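Local coordinates for core protein VP4 (Bluetongue virus, PDB 2JHP), which caps viral messenger RNA as a multifunctional enzyme of the virus's inner core, at residues I521-E526 with Y556-S561. Sequence-based numbering, arbitrary orientation.
Sequences IGLRVE and YVTLMS
Leu523 and Glu526, one turn apart at the start of helix 523-533, face Thr558 and Ser561, one turn apart on helix 551-561; the CA atoms of Leu523 and Thr558 are 7.2 Å apart, those of Glu526 and Ser561 6.4 Å. Gly522 is the N-cap of the first helix, and its carbonyl O accepts Glu526 N. Lacking a CB, glycine adopts its positive phi of 92° without crowding the preceding carbonyl.

Leu523 holds CG anti to the backbone N (chi1 -170°), and CD1 points to the second helix. Leu523 CD1 lies 3.6 Å from both Val557 CG1 and Thr558 CG2, so one methyl serves two neighbours. Branched at CB, Val557 also brings CG1 to 4.3 Å from Glu526 CB. Thr558 suits a helix flank: its methyl meets leucine while OG1 turns back to its own helix, chiefly to the carbonyl of Leu555, with that of His554 as the alternative acceptor. Glu526 bends at chi2 (-74°), bringing OE1 to 3.3 Å from Ser561 CB. Small Ser561 admits the carboxylate beside its CB, while its OG accepts a hydrogen bond from Ala563 N.

Glu526 OE2 also lies close to Glu3 OE2, a pairing of like charges that might raise the pKa of either acid. Trp38 of helix 34-41 packs on Leu523, and helix 612-625 backs helix 551-561. Dispersion and shape fit, rather than directional bonds, thus join the two segments.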
loop_
_atom_site.group_PDB
_atom_site.type_symbol
_atom_site.label_atom_id
_atom_site.label_comp_id
_atom_site.label_asym_id
_atom_site.label_seq_id
_atom_site.Cartn_x
_atom_site.Cartn_y
_atom_site.Cartn_z
ATOM N N ILE A 521 -10.893 24.560 -1.106
ATOM C CA ILE A 521 -11.183 24.999 0.252
ATOM C C ILE A 521 -10.053 25.901 0.750
ATOM O O ILE A 521 -8.875 25.536 0.697
ATOM C CB ILE A 521 -11.407 23.793 1.215
ATOM C CG1 ILE A 521 -12.581 22.911 0.743
ATOM C CG2 ILE A 521 -11.591 24.271 2.652
ATOM C CD1 ILE A 521 -13.937 23.614 0.662
ATOM N N GLY A 522 -10.426 27.092 1.203
ATOM C CA GLY A 522 -9.461 28.031 1.732
ATOM C C GLY A 522 -8.908 29.011 0.716
ATOM O O GLY A 522 -8.089 29.875 1.068
ATOM N N LEU A 523 -9.367 28.902 -0.529
ATOM C CA LEU A 523 -8.865 29.736 -1.620
ATOM C C LEU A 523 -8.854 31.238 -1.305
ATOM O O LEU A 523 -7.905 31.937 -1.662
ATOM C CB LEU A 523 -9.631 29.457 -2.920
ATOM C CG LEU A 523 -9.075 30.069 -4.215
ATOM C CD1 LEU A 523 -7.735 29.447 -4.595
ATOM C CD2 LEU A 523 -10.078 29.911 -5.340
ATOM N N ARG A 524 -9.899 31.726 -0.638
ATOM C CA ARG A 524 -10.004 33.160 -0.332
ATOM C C ARG A 524 -8.908 33.634 0.619
ATOM O O ARG A 524 -8.265 34.655 0.390
ATOM C CB ARG A 524 -11.374 33.500 0.247
ATOM C CG ARG A 524 -12.502 33.310 -0.743
ATOM C CD ARG A 524 -13.482 34.463 -0.633
ATOM N NE ARG A 524 -14.181 34.701 -1.897
ATOM C CZ ARG A 524 -15.185 35.561 -2.047
ATOM N NH1 ARG A 524 -15.624 36.263 -1.006
ATOM N NH2 ARG A 524 -15.754 35.720 -3.237
ATOM N N VAL A 525 -8.700 32.867 1.680
ATOM C CA VAL A 525 -7.614 33.123 2.626
ATOM C C VAL A 525 -6.258 33.071 1.938
ATOM O O VAL A 525 -5.384 33.893 2.195
ATOM C CB VAL A 525 -7.681 32.159 3.829
ATOM C CG1 VAL A 525 -6.335 32.040 4.503
ATOM C CG2 VAL A 525 -8.742 32.658 4.812
ATOM N N GLU A 526 -6.119 32.121 1.026
ATOM C CA GLU A 526 -4.875 31.933 0.293
ATOM C C GLU A 526 -4.528 33.114 -0.630
ATOM O O GLU A 526 -3.352 33.396 -0.878
ATOM C CB GLU A 526 -4.932 30.615 -0.478
ATOM C CG GLU A 526 -4.693 29.388 0.388
ATOM C CD GLU A 526 -3.225 29.219 0.791
ATOM O OE1 GLU A 526 -2.353 29.933 0.236
ATOM O OE2 GLU A 526 -2.949 28.367 1.663
ATOM N N TYR A 556 -4.194 31.769 -10.870
ATOM C CA TYR A 556 -2.934 32.308 -10.403
ATOM C C TYR A 556 -2.756 31.983 -8.922
ATOM O O TYR A 556 -1.662 31.605 -8.492
ATOM C CB TYR A 556 -2.873 33.816 -10.657
ATOM C CG TYR A 556 -1.704 34.505 -9.983
ATOM C CD1 TYR A 556 -0.480 34.663 -10.642
ATOM C CD2 TYR A 556 -1.819 34.983 -8.674
ATOM C CE1 TYR A 556 0.596 35.289 -10.012
ATOM C CE2 TYR A 556 -0.757 35.600 -8.035
ATOM C CZ TYR A 556 0.448 35.757 -8.701
ATOM O OH TYR A 556 1.490 36.384 -8.047
ATOM N N VAL A 557 -3.836 32.107 -8.153
ATOM C CA VAL A 557 -3.777 31.822 -6.725
ATOM C C VAL A 557 -3.593 30.326 -6.459
ATOM O O VAL A 557 -2.708 29.949 -5.692
ATOM C CB VAL A 557 -4.970 32.433 -5.945
ATOM C CG1 VAL A 557 -5.055 31.860 -4.545
ATOM C CG2 VAL A 557 -4.834 33.966 -5.875
ATOM N N THR A 558 -4.396 29.489 -7.120
ATOM C CA THR A 558 -4.315 28.032 -6.956
ATOM C C THR A 558 -2.897 27.523 -7.186
ATOM O O THR A 558 -2.369 26.776 -6.360
ATOM C CB THR A 558 -5.294 27.256 -7.883
ATOM O OG1 THR A 558 -5.221 27.788 -9.208
ATOM C CG2 THR A 558 -6.732 27.357 -7.386
ATOM N N LEU A 559 -2.280 27.949 -8.288
ATOM C CA LEU A 559 -0.886 27.600 -8.586
ATOM C C LEU A 559 0.148 28.194 -7.605
ATOM O O LEU A 559 0.983 27.472 -7.029
ATOM C CB LEU A 559 -0.532 28.026 -10.005
ATOM C CG LEU A 559 -1.018 27.132 -11.138
ATOM C CD1 LEU A 559 -0.749 27.824 -12.468
ATOM C CD2 LEU A 559 -0.344 25.770 -11.077
ATOM N N MET A 560 0.072 29.508 -7.415
ATOM C CA MET A 560 1.063 30.251 -6.660
ATOM C C MET A 560 1.009 29.919 -5.173
ATOM O O MET A 560 2.010 30.033 -4.486
ATOM C CB MET A 560 0.869 31.745 -6.904
ATOM C CG MET A 560 2.057 32.625 -6.547
ATOM S SD MET A 560 3.462 32.451 -7.644
ATOM C CE MET A 560 2.831 33.192 -9.136
ATOM N N SER A 561 -0.149 29.483 -4.686
ATOM C CA SER A 561 -0.305 29.148 -3.269
ATOM C C SER A 561 0.470 27.897 -2.850
ATOM O O SER A 561 0.900 27.795 -1.699
ATOM C CB SER A 561 -1.781 28.975 -2.908
ATOM O OG SER A 561 -2.337 27.856 -3.570
#